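Local coordinates for MAGE domain-containing protein (Xenopus laevis, PDB 7DG2) that probably acts as the Nse3 subunit of the Smc5/6 complex, pairing with Nse1 through a MAGE fold and helping to shape the bound Nse4 chain, at residues B[182-185]-B[186-189]; B[106-109]-B[110-114]; B[199-202]-B[203-206]; B[188-191]-B[192-196]; B[93-96]-B[97-100]. All blocks are in the same frame, centred on the assembly; numbering follows the deposited sequence.

Contact 1: residues B[182-185]-B[186-189]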
loop_
_atom_site.group_PDB
_atom_site.type_symbol
_atom_site.label_atom_id
_atom_site.label_comp_id
_atom_site.label_asym_id
_atom_site.label_seq_id
_atom_site.Cartn_x
_atom_site.Cartn_y
_atom_site.Cartn_z
ATOM N N SER B 182 16.002 -2.444 15.564
ATOM C CA SER B 182 17.243 -2.378 16.317
ATOM C C SER B 182 17.469 -3.727 16.974
ATOM O O SER B 182 16.552 -4.534 17.109
ATOM C CB SER B 182 17.203 -1.281 17.386
ATOM O OG SER B 182 16.387 -1.670 18.486
ATOM N N LYS B 183 18.705 -3.959 17.409
ATOM C CA LYS B 183 18.972 -5.198 18.132
ATOM C C LYS B 183 18.115 -5.305 19.390
ATOM O O LYS B 183 17.584 -6.380 19.691
ATOM C CB LYS B 183 20.456 -5.293 18.483
ATOM C CG LYS B 183 21.362 -5.555 17.285
ATOM C CD LYS B 183 22.812 -5.600 17.742
ATOM C CE LYS B 183 23.746 -5.964 16.607
ATOM N NZ LYS B 183 25.182 -5.946 17.076
ATOM N N MET B 184 17.950 -4.200 20.131
ATOM C CA MET B 184 17.174 -4.270 21.369
ATOM C C MET B 184 15.703 -4.528 21.079
ATOM O O MET B 184 15.053 -5.303 21.788
ATOM C CB MET B 184 17.352 -2.989 22.188
ATOM C CG MET B 184 16.714 -3.044 23.570
ATOM S SD MET B 184 17.434 -4.350 24.592
ATOM C CE MET B 184 18.986 -3.582 25.078
ATOM N N LYS B 185 15.159 -3.900 20.030
ATOM C CA LYS B 185 13.776 -4.179 19.659
ATOM C C LYS B 185 13.587 -5.643 19.273
ATOM O O LYS B 185 12.590 -6.262 19.654
ATOM C CB LYS B 185 13.343 -3.266 18.506
ATOM C CG LYS B 185 13.163 -1.806 18.877
ATOM C CD LYS B 185 11.923 -1.591 19.728
ATOM C CE LYS B 185 11.583 -0.098 19.823
ATOM N NZ LYS B 185 10.527 0.189 20.834
ATOM N N VAL B 186 14.526 -6.215 18.509
ATOM C CA VAL B 186 14.391 -7.619 18.126
ATOM C C VAL B 186 14.515 -8.519 19.359
ATOM O O VAL B 186 13.782 -9.505 19.506
ATOM C CB VAL B 186 15.417 -7.978 17.038
ATOM C CG1 VAL B 186 15.418 -9.483 16.789
ATOM C CG2 VAL B 186 15.087 -7.228 15.734
ATOM N N LEU B 187 15.428 -8.173 20.273
ATOM C CA LEU B 187 15.541 -8.913 21.524
ATOM C C LEU B 187 14.243 -8.850 22.317
ATOM O O LEU B 187 13.839 -9.834 22.953
ATOM C CB LEU B 187 16.701 -8.365 22.353
ATOM C CG LEU B 187 16.889 -9.046 23.715
ATOM C CD1 LEU B 187 17.082 -10.553 23.525
ATOM C CD2 LEU B 187 18.090 -8.439 24.437
ATOM N N GLU B 188 13.577 -7.694 22.293
ATOM C CA GLU B 188 12.304 -7.560 22.989
ATOM C C GLU B 188 11.229 -8.430 22.353
ATOM O O GLU B 188 10.392 -9.002 23.057
ATOM C CB GLU B 188 11.881 -6.090 23.018
ATOM C CG GLU B 188 12.715 -5.278 23.987
ATOM C CD GLU B 188 12.482 -3.777 23.913
ATOM O OE1 GLU B 188 11.651 -3.312 23.103
ATOM O OE2 GLU B 188 13.149 -3.060 24.686
ATOM N N PHE B 189 11.238 -8.546 21.022
ATOM C CA PHE B 189 10.318 -9.442 20.340
ATOM C C PHE B 189 10.595 -10.894 20.704
ATOM O O PHE B 189 9.680 -11.642 21.060
ATOM C CB PHE B 189 10.433 -9.237 18.825
ATOM C CG PHE B 189 9.694 -10.261 18.020
ATOM C CD1 PHE B 189 8.352 -10.082 17.716
ATOM C CD2 PHE B 189 10.341 -11.402 17.560
ATOM C CE1 PHE B 189 7.666 -11.028 16.967
ATOM C CE2 PHE B 189 9.662 -12.350 16.822
ATOM C CZ PHE B 189 8.322 -12.162 16.523
#
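E188 reaches back over the preceding turn to M184 and K185 at the N-terminal end of helix 183-193, a helix of the MAGE fold with S182 as its N-cap. The S182 hydroxyl OG accepts from K185 N at 3.0 Å in a nearly straight bond (167°), while the carbonyls of S182, K183, M184 and K185 take the amides of V186, L187, E188 and F189. With chi1 at -73°, E188 CG lies beside its own backbone N and 3.2 Å from M184 O; the extended chain then carries the carboxylate past M184 and K185. E188 OE2 stands 3.7 Å from M184 CG, and E188 OE1 lies 3.8 Å from CD of K185, whose chain bends at chi2. The charged ends do not meet: K185 NZ and E188 OE1 are 4.3 Å apart, so the attraction is probably modest. Replacing E188 with an alanine would probably leave the K185 ammonium without this nearby opposite charge and uncover the M184 methylene. K183 turns the other way, to a salt bridge with D207 of helix 202-209. M184 has CG anti to its amide nitrogen (chi1 -173°) and a bend at chi2, which puts its SD 4.1 Å from L187 CD2.

Contact 2: residues B[106-109]-B[110-114]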
loop_
_atom_site.group_PDB
_atom_site.type_symbol
_atom_site.label_atom_id
_atom_site.label_comp_id
_atom_site.label_asym_id
_atom_site.label_seq_id
_atom_site.Cartn_x
_atom_site.Cartn_y
_atom_site.Cartn_z
ATOM N N LEU B 106 15.569 -12.292 11.173
ATOM C CA LEU B 106 16.427 -11.340 11.878
ATOM C C LEU B 106 16.713 -11.812 13.296
ATOM O O LEU B 106 17.806 -11.584 13.829
ATOM C CB LEU B 106 15.773 -9.954 11.921
ATOM C CG LEU B 106 15.614 -9.207 10.586
ATOM C CD1 LEU B 106 14.809 -7.925 10.801
ATOM C CD2 LEU B 106 16.967 -8.865 9.990
ATOM N N SER B 107 15.718 -12.431 13.933
ATOM C CA SER B 107 15.880 -12.916 15.298
ATOM C C SER B 107 16.976 -13.968 15.374
ATOM O O SER B 107 17.864 -13.884 16.228
ATOM C CB SER B 107 14.561 -13.486 15.822
ATOM O OG SER B 107 13.584 -12.462 15.993
ATOM N N LEU B 108 16.931 -14.961 14.483
ATOM C CA LEU B 108 17.941 -16.018 14.512
ATOM C C LEU B 108 19.331 -15.437 14.299
ATOM O O LEU B 108 20.274 -15.754 15.036
ATOM C CB LEU B 108 17.625 -17.081 13.457
ATOM C CG LEU B 108 18.636 -18.243 13.434
ATOM C CD1 LEU B 108 18.575 -19.007 14.741
ATOM C CD2 LEU B 108 18.415 -19.183 12.241
ATOM N N ILE B 109 19.464 -14.554 13.314
ATOM C CA ILE B 109 20.761 -13.962 13.008
ATOM C C ILE B 109 21.314 -13.236 14.225
ATOM O O ILE B 109 22.450 -13.468 14.647
ATOM C CB ILE B 109 20.639 -13.017 11.802
ATOM C CG1 ILE B 109 20.263 -13.789 10.537
ATOM C CG2 ILE B 109 21.924 -12.197 11.635
ATOM C CD1 ILE B 109 19.900 -12.867 9.377
ATOM N N PHE B 110 20.515 -12.346 14.811
ATOM C CA PHE B 110 20.984 -11.566 15.948
ATOM C C PHE B 110 21.267 -12.454 17.157
ATOM O O PHE B 110 22.305 -12.307 17.814
ATOM C CB PHE B 110 19.947 -10.486 16.284
ATOM C CG PHE B 110 20.088 -9.917 17.669
ATOM C CD1 PHE B 110 21.208 -9.178 18.020
ATOM C CD2 PHE B 110 19.096 -10.127 18.620
ATOM C CE1 PHE B 110 21.345 -8.655 19.309
ATOM C CE2 PHE B 110 19.221 -9.608 19.905
ATOM C CZ PHE B 110 20.353 -8.868 20.245
ATOM N N MET B 111 20.359 -13.385 17.467
ATOM C CA MET B 111 20.497 -14.165 18.694
ATOM C C MET B 111 21.688 -15.109 18.631
ATOM O O MET B 111 22.234 -15.469 19.682
ATOM C CB MET B 111 19.207 -14.943 18.977
ATOM C CG MET B 111 17.981 -14.061 19.333
ATOM S SD MET B 111 18.220 -12.981 20.767
ATOM C CE MET B 111 18.041 -14.163 22.111
ATOM N N LYS B 112 22.116 -15.480 17.422
ATOM C CA LYS B 112 23.277 -16.330 17.192
ATOM C C LYS B 112 24.541 -15.536 16.899
ATOM O O LYS B 112 25.465 -16.070 16.283
ATOM C CB LYS B 112 23.000 -17.297 16.036
ATOM C CG LYS B 112 21.997 -18.373 16.359
ATOM C CD LYS B 112 22.505 -19.237 17.498
ATOM C CE LYS B 112 21.710 -20.521 17.622
ATOM N NZ LYS B 112 22.278 -21.389 18.689
ATOM N N GLY B 113 24.607 -14.276 17.315
ATOM C CA GLY B 113 25.837 -13.517 17.192
ATOM C C GLY B 113 25.997 -12.719 15.918
ATOM O O GLY B 113 27.135 -12.442 15.523
ATOM N N ASN B 114 24.898 -12.358 15.256
ATOM C CA ASN B 114 24.815 -11.416 14.131
ATOM C C ASN B 114 25.223 -12.022 12.794
ATOM O O ASN B 114 25.407 -11.281 11.816
ATOM C CB ASN B 114 25.610 -10.139 14.417
ATOM C CG ASN B 114 25.098 -9.418 15.653
ATOM O OD1 ASN B 114 23.921 -9.069 15.732
ATOM N ND2 ASN B 114 25.963 -9.240 16.642
#
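L108 and K112, one turn apart, make the side-chain contact of this helix end, CD1 of L108 lying 3.8 Å from CG of K112. The leucine leans forward because its CG is anti to the amide nitrogen (chi1 -179°), whereas the lysine keeps CG beside its own N and bends at chi2. Its NZ is thereby carried off to the carbonyl of F7 of the Nse4 chain. Carbons also rest on the backbone: M111 CG is 3.1 Å from S107 O, and I109 CG2 is 3.5 Å from N114 C.

The backbone bonds change pattern along the segment. F110 N to L106 O, M111 N to S107 O and K112 N to L108 O are ordinary helical bonds, the last bent to 144°. Then comes a Schellman motif, which closes helix 94-111 of the MAGE fold: N114 N reaches back to I109 O at 2.8 Å, and G113 N bonds F110 O at 3.1 Å. G113 is the C-prime residue with positive phi (91°), a conformation in which a side chain would collide with the carbonyl oxygen of the residue before.

Among the polar and aromatic groups, N114 OD1 sits at the edge of the F110 ring, in its plane, while ND2 of the same amide donates to D207. F110 otherwise packs against helix 202-209, W173 and K183. The S107 hydroxyl is hydrogen-bonded to M103 O.

Contact 3: residues B[199-202]-B[203-206]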
loop_
_atom_site.group_PDB
_atom_site.type_symbol
_atom_site.label_atom_id
_atom_site.label_comp_id
_atom_site.label_asym_id
_atom_site.label_seq_id
_atom_site.Cartn_x
_atom_site.Cartn_y
_atom_site.Cartn_z
ATOM N N LYS B 199 16.529 -9.107 29.712
ATOM C CA LYS B 199 17.748 -9.320 30.490
ATOM C C LYS B 199 18.031 -10.791 30.759
ATOM O O LYS B 199 19.138 -11.104 31.211
ATOM C CB LYS B 199 17.687 -8.553 31.814
ATOM C CG LYS B 199 17.780 -7.046 31.653
ATOM C CD LYS B 199 18.320 -6.363 32.908
ATOM C CE LYS B 199 19.852 -6.321 32.901
ATOM N NZ LYS B 199 20.413 -5.548 34.052
ATOM N N SER B 200 17.076 -11.692 30.495
ATOM C CA SER B 200 17.369 -13.125 30.559
ATOM C C SER B 200 18.513 -13.497 29.626
ATOM O O SER B 200 19.306 -14.397 29.931
ATOM C CB SER B 200 16.129 -13.950 30.188
ATOM O OG SER B 200 14.992 -13.558 30.930
ATOM N N TRP B 201 18.609 -12.824 28.484
ATOM C CA TRP B 201 19.613 -13.127 27.473
ATOM C C TRP B 201 20.807 -12.188 27.634
ATOM O O TRP B 201 21.045 -11.295 26.821
ATOM C CB TRP B 201 19.002 -13.000 26.080
ATOM C CG TRP B 201 17.797 -13.837 25.839
ATOM C CD1 TRP B 201 16.491 -13.440 25.877
ATOM C CD2 TRP B 201 17.787 -15.218 25.489
ATOM N NE1 TRP B 201 15.666 -14.495 25.571
ATOM C CE2 TRP B 201 16.439 -15.600 25.328
ATOM C CE3 TRP B 201 18.791 -16.173 25.289
ATOM C CZ2 TRP B 201 16.069 -16.895 24.991
ATOM C CZ3 TRP B 201 18.423 -17.457 24.959
ATOM C CH2 TRP B 201 17.074 -17.808 24.810
ATOM N N THR B 202 21.578 -12.434 28.701
ATOM C CA THR B 202 22.649 -11.522 29.108
ATOM C C THR B 202 23.580 -11.167 27.954
ATOM O O THR B 202 23.937 -9.999 27.764
ATOM C CB THR B 202 23.457 -12.146 30.250
ATOM O OG1 THR B 202 22.588 -12.422 31.354
ATOM C CG2 THR B 202 24.546 -11.199 30.705
ATOM N N THR B 203 23.994 -12.169 27.180
ATOM C CA THR B 203 24.945 -11.930 26.097
ATOM C C THR B 203 24.339 -11.051 25.008
ATOM O O THR B 203 24.957 -10.078 24.556
ATOM C CB THR B 203 25.400 -13.265 25.509
ATOM O OG1 THR B 203 25.963 -14.081 26.549
ATOM C CG2 THR B 203 26.436 -13.037 24.416
ATOM N N GLN B 204 23.132 -11.394 24.565
ATOM C CA GLN B 204 22.479 -10.624 23.513
ATOM C C GLN B 204 22.048 -9.251 24.020
ATOM O O GLN B 204 22.107 -8.262 23.275
ATOM C CB GLN B 204 21.300 -11.433 22.969
ATOM C CG GLN B 204 21.733 -12.751 22.272
ATOM C CD GLN B 204 21.962 -13.935 23.223
ATOM O OE1 GLN B 204 21.935 -13.798 24.448
ATOM N NE2 GLN B 204 22.173 -15.114 22.644
ATOM N N TYR B 205 21.645 -9.166 25.287
ATOM C CA TYR B 205 21.303 -7.874 25.871
ATOM C C TYR B 205 22.486 -6.916 25.835
ATOM O O TYR B 205 22.329 -5.737 25.499
ATOM C CB TYR B 205 20.818 -8.072 27.306
ATOM C CG TYR B 205 20.229 -6.835 27.922
ATOM C CD1 TYR B 205 18.877 -6.552 27.788
ATOM C CD2 TYR B 205 21.012 -5.964 28.666
ATOM C CE1 TYR B 205 18.328 -5.425 28.361
ATOM C CE2 TYR B 205 20.470 -4.836 29.239
ATOM C CZ TYR B 205 19.129 -4.572 29.084
ATOM O OH TYR B 205 18.582 -3.449 29.660
ATOM N N LYS B 206 23.682 -7.395 26.189
ATOM C CA LYS B 206 24.838 -6.508 26.144
ATOM C C LYS B 206 25.151 -6.094 24.713
ATOM O O LYS B 206 25.487 -4.932 24.458
ATOM C CB LYS B 206 26.051 -7.175 26.798
ATOM C CG LYS B 206 27.252 -6.244 26.925
ATOM C CD LYS B 206 28.280 -6.753 27.928
ATOM C CE LYS B 206 29.417 -5.747 28.105
ATOM N NZ LYS B 206 30.328 -6.113 29.233
#
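With its CG trans to the amide nitrogen (chi1 -170°), Y205 swings its ring back toward K199, whose own CG lies beside its backbone N and whose chain bends at chi3. The lysine's aliphatic part therefore runs across one ring face. K199 CG lies 3.9 Å from the centroid of the Y205 ring and 19° off the normal, a CH-pi contact displaced toward the rim, and K199 CE follows at 4.0 Å from Y205 CE2. On another side of the turn, Q204 bends at chi2 and folds its amide back, setting OE1 3.5 Å from W201 CB. The amide and indole planes are nearly perpendicular, 85° apart. Both ends of this amide have partners beyond the turn: NE2 donates to M111 O, and OE1 bonds T5 OG1 of the Nse4 chain. The indole of W201 meets F7 of that same chain edge-to-face and K196 in a cation-pi pair. Beneath these side chains the first helical bonds form, Y205 N to W201 O at 2.7 Å and K206 N to T202 O at 3.1 Å. The former is nearly straight. The arrangement is that of a 3-10 turn followed, after the N-cap residue W201, by an alpha-helix, 202-209, at the surface that receives Nse4.

Contact 4: residues B[188-191]-B[192-196]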
loop_
_atom_site.group_PDB
_atom_site.type_symbol
_atom_site.label_atom_id
_atom_site.label_comp_id
_atom_site.label_asym_id
_atom_site.label_seq_id
_atom_site.Cartn_x
_atom_site.Cartn_y
_atom_site.Cartn_z
ATOM N N GLU B 188 13.577 -7.694 22.293
ATOM C CA GLU B 188 12.304 -7.560 22.989
ATOM C C GLU B 188 11.229 -8.430 22.353
ATOM O O GLU B 188 10.392 -9.002 23.057
ATOM C CB GLU B 188 11.881 -6.090 23.018
ATOM C CG GLU B 188 12.715 -5.278 23.987
ATOM C CD GLU B 188 12.482 -3.777 23.913
ATOM O OE1 GLU B 188 11.651 -3.312 23.103
ATOM O OE2 GLU B 188 13.149 -3.060 24.686
ATOM N N PHE B 189 11.238 -8.546 21.022
ATOM C CA PHE B 189 10.318 -9.442 20.340
ATOM C C PHE B 189 10.595 -10.894 20.704
ATOM O O PHE B 189 9.680 -11.642 21.060
ATOM C CB PHE B 189 10.433 -9.237 18.825
ATOM C CG PHE B 189 9.694 -10.261 18.020
ATOM C CD1 PHE B 189 8.352 -10.082 17.716
ATOM C CD2 PHE B 189 10.341 -11.402 17.560
ATOM C CE1 PHE B 189 7.666 -11.028 16.967
ATOM C CE2 PHE B 189 9.662 -12.350 16.822
ATOM C CZ PHE B 189 8.322 -12.162 16.523
ATOM N N VAL B 190 11.860 -11.308 20.609
ATOM C CA VAL B 190 12.223 -12.687 20.934
ATOM C C VAL B 190 11.815 -13.013 22.367
ATOM O O VAL B 190 11.200 -14.056 22.639
ATOM C CB VAL B 190 13.729 -12.897 20.706
ATOM C CG1 VAL B 190 14.164 -14.273 21.198
ATOM C CG2 VAL B 190 14.053 -12.725 19.230
ATOM N N SER B 191 12.114 -12.099 23.294
ATOM C CA SER B 191 11.749 -12.293 24.698
ATOM C C SER B 191 10.245 -12.430 24.871
ATOM O O SER B 191 9.777 -13.301 25.612
ATOM C CB SER B 191 12.274 -11.131 25.543
ATOM O OG SER B 191 13.675 -11.023 25.408
ATOM N N LYS B 192 9.469 -11.573 24.201
ATOM C CA LYS B 192 8.013 -11.649 24.301
ATOM C C LYS B 192 7.481 -12.991 23.805
ATOM O O LYS B 192 6.625 -13.611 24.449
ATOM C CB LYS B 192 7.378 -10.497 23.520
ATOM C CG LYS B 192 5.858 -10.427 23.662
ATOM C CD LYS B 192 5.320 -9.123 23.095
ATOM C CE LYS B 192 3.825 -8.999 23.321
ATOM N NZ LYS B 192 3.333 -7.675 22.854
ATOM N N ILE B 193 7.959 -13.445 22.646
ATOM C CA ILE B 193 7.506 -14.722 22.100
ATOM C C ILE B 193 7.769 -15.854 23.084
ATOM O O ILE B 193 6.943 -16.759 23.249
ATOM C CB ILE B 193 8.191 -14.981 20.745
ATOM C CG1 ILE B 193 7.674 -13.982 19.705
ATOM C CG2 ILE B 193 7.975 -16.414 20.289
ATOM C CD1 ILE B 193 6.183 -14.111 19.433
ATOM N N GLN B 194 8.919 -15.829 23.749
ATOM C CA GLN B 194 9.311 -16.935 24.612
ATOM C C GLN B 194 8.949 -16.708 26.075
ATOM O O GLN B 194 9.384 -17.481 26.936
ATOM C CB GLN B 194 10.806 -17.207 24.453
ATOM C CG GLN B 194 11.181 -17.546 23.016
ATOM C CD GLN B 194 12.323 -18.542 22.935
ATOM O OE1 GLN B 194 12.117 -19.750 23.041
ATOM N NE2 GLN B 194 13.532 -18.038 22.756
ATOM N N GLN B 195 8.143 -15.685 26.367
ATOM C CA GLN B 195 7.652 -15.403 27.721
ATOM C C GLN B 195 8.803 -15.169 28.697
ATOM O O GLN B 195 8.761 -15.610 29.849
ATOM C CB GLN B 195 6.727 -16.518 28.220
ATOM C CG GLN B 195 5.516 -16.745 27.326
ATOM C CD GLN B 195 4.438 -17.583 27.977
ATOM O OE1 GLN B 195 3.946 -18.550 27.392
ATOM N NE2 GLN B 195 4.050 -17.208 29.191
ATOM N N LYS B 196 9.827 -14.457 28.240
ATOM C CA LYS B 196 11.000 -14.127 29.034
ATOM C C LYS B 196 11.168 -12.611 29.125
ATOM O O LYS B 196 10.401 -11.836 28.548
ATOM C CB LYS B 196 12.255 -14.772 28.438
ATOM C CG LYS B 196 12.190 -16.296 28.361
ATOM C CD LYS B 196 13.516 -16.868 27.863
ATOM C CE LYS B 196 14.153 -17.804 28.893
ATOM N NZ LYS B 196 15.492 -18.302 28.453
#
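A Schellman motif ends helix 183-193, with S191 O receiving K196 N and K192 O receiving Q195 N across the closing turn. The bond from K196 N to S191 O is 2.9 Å long and almost straight (173°), and Q195 N lies 3.2 Å from K192 O. Q195 is the C-prime residue, its positive phi (59°) turning the chain out of the helix. S191 O also takes a weak bond from Q194 N, whose main acceptor is V190 O at 3.1 Å. Before this point the pattern is regular, K192 N to E188 O and I193 N to F189 O.

The S191 hydroxyl is hydrogen-bonded to L187 O one turn earlier, so this buried polar group has a partner. K192, with an extended chain, runs outward instead and ends in a salt bridge with E57 of the Nse4 chain. V190 and Q194 lie side by side and point the same way, facing F7 of that chain.

The apolar contact is made by I193 over one face of the F189 ring. I193 holds CG1 beside its backbone N (chi1 -68°), directing that branch back toward the previous turn, while F189 meets Y61 of Nse4 edge-to-face. I193 CG1 is 3.9 Å from the F189 ring centroid, a CH-pi contact offset toward the rim, and its nearest ring atom is F189 CZ at 3.7 Å.

Contact 5: residues B[93-96]-B[97-100]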
loop_
_atom_site.group_PDB
_atom_site.type_symbol
_atom_site.label_atom_id
_atom_site.label_comp_id
_atom_site.label_asym_id
_atom_site.label_seq_id
_atom_site.Cartn_x
_atom_site.Cartn_y
_atom_site.Cartn_z
ATOM N N ASP B 93 -2.080 -6.668 5.553
ATOM C CA ASP B 93 -2.080 -7.229 4.199
ATOM C C ASP B 93 -0.930 -8.229 4.061
ATOM O O ASP B 93 -0.386 -8.718 5.057
ATOM C CB ASP B 93 -2.016 -6.101 3.148
ATOM C CG ASP B 93 -0.762 -5.232 3.273
ATOM O OD1 ASP B 93 0.223 -5.633 3.932
ATOM O OD2 ASP B 93 -0.763 -4.116 2.708
ATOM N N GLU B 94 -0.556 -8.535 2.813
ATOM C CA GLU B 94 0.466 -9.552 2.584
ATOM C C GLU B 94 1.837 -9.080 3.039
ATOM O O GLU B 94 2.675 -9.907 3.413
ATOM C CB GLU B 94 0.516 -9.953 1.106
ATOM C CG GLU B 94 1.128 -8.906 0.176
ATOM C CD GLU B 94 0.098 -7.945 -0.403
ATOM O OE1 GLU B 94 0.371 -7.364 -1.483
ATOM O OE2 GLU B 94 -0.984 -7.777 0.214
ATOM N N ASN B 95 2.091 -7.770 3.017
ATOM C CA ASN B 95 3.360 -7.280 3.544
ATOM C C ASN B 95 3.426 -7.417 5.057
ATOM O O ASN B 95 4.525 -7.483 5.617
ATOM C CB ASN B 95 3.596 -5.829 3.119
ATOM C CG ASN B 95 3.974 -5.710 1.653
ATOM O OD1 ASN B 95 4.650 -6.581 1.100
ATOM N ND2 ASN B 95 3.527 -4.639 1.013
ATOM N N THR B 96 2.279 -7.491 5.732
ATOM C CA THR B 96 2.296 -7.814 7.147
ATOM C C THR B 96 2.875 -9.208 7.368
ATOM O O THR B 96 3.775 -9.399 8.190
ATOM C CB THR B 96 0.880 -7.717 7.723
ATOM O OG1 THR B 96 0.326 -6.430 7.412
ATOM C CG2 THR B 96 0.909 -7.912 9.225
ATOM N N SER B 97 2.377 -10.198 6.628
ATOM C CA SER B 97 2.887 -11.555 6.795
ATOM C C SER B 97 4.379 -11.637 6.486
ATOM O O SER B 97 5.125 -12.350 7.174
ATOM C CB SER B 97 2.098 -12.516 5.905
ATOM O OG SER B 97 0.766 -12.604 6.361
ATOM N N LYS B 98 4.832 -10.919 5.456
ATOM C CA LYS B 98 6.247 -10.955 5.110
ATOM C C LYS B 98 7.105 -10.413 6.241
ATOM O O LYS B 98 8.210 -10.910 6.465
ATOM C CB LYS B 98 6.518 -10.158 3.836
ATOM C CG LYS B 98 6.033 -10.809 2.551
ATOM C CD LYS B 98 6.202 -9.841 1.391
ATOM C CE LYS B 98 5.702 -10.448 0.095
ATOM N NZ LYS B 98 6.029 -9.563 -1.067
ATOM N N LEU B 99 6.615 -9.399 6.970
ATOM C CA LEU B 99 7.411 -8.869 8.070
ATOM C C LEU B 99 7.501 -9.865 9.217
ATOM O O LEU B 99 8.523 -9.919 9.909
ATOM C CB LEU B 99 6.827 -7.540 8.570
ATOM C CG LEU B 99 7.779 -6.765 9.475
ATOM C CD1 LEU B 99 8.920 -6.183 8.642
ATOM C CD2 LEU B 99 7.052 -5.680 10.213
ATOM N N GLY B 100 6.443 -10.654 9.436
ATOM C CA GLY B 100 6.536 -11.739 10.399
ATOM C C GLY B 100 7.669 -12.693 10.061
ATOM O O GLY B 100 8.474 -13.056 10.922
#
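K98 lays its chain across N95, one turn earlier, with CD 3.6 Å from N95 OD1. Its CG sits beside the backbone N (chi1 -73°) and the chain is extended beyond, carrying the carbon atoms past the amide oxygen. K98 NZ is 3.9 Å from N95 OD1 and finds its salt-bridge partner in E149. Were K98 an alanine, E149 would probably lose its charged mate and the N95 amide turn more freely. S97, which is buried, has its hydroxyl hydrogen-bonded to E138. Underneath, the helical ladder begins: K98 N bonds E94 O at 3.1 Å, L99 N bonds N95 O, and G100 N bonds T96 O at 3.2 Å. Q148 of the Nse1 chain packs on D93 and E94, and T96 touches S56 of Nse4. Further back, D93 and T96 set the start of the helix. D93 N donates to T96 OG1 at 3.0 Å, nearly straight (165°), while D93 OD1 accepts weak bonds from N95 N at 3.0 Å and T96 N at 3.3 Å. A carboxylate here is probably stabilised by the positive end of the helix dipole. The reciprocal pairing of D93 and T96 is a capping box, the N-terminal cap of helix 94-111.

In the fold
Contacts 5 and 2 are the two ends of helix 94-111, and contacts 1 and 4 those of helix 183-193, so each helix runs from a side-chain cap to a Schellman turn. Contact 3 starts the following helix without such a side-chain cap. Contact 2 is the most buried, the others partly so; its F110 and S107 pack on contact 1 while M111 meets W201 of contact 3. K183, K98 and K192 form salt bridges with other parts of the chain or with Nse4, whereas apolar and aromatic groups pack between helices and against Nse4. Contacts 1 to 4 cluster together; contact 5 stands apart, its centre about 18 Å from that of contact 1, and meets both Nse4 and Nse1.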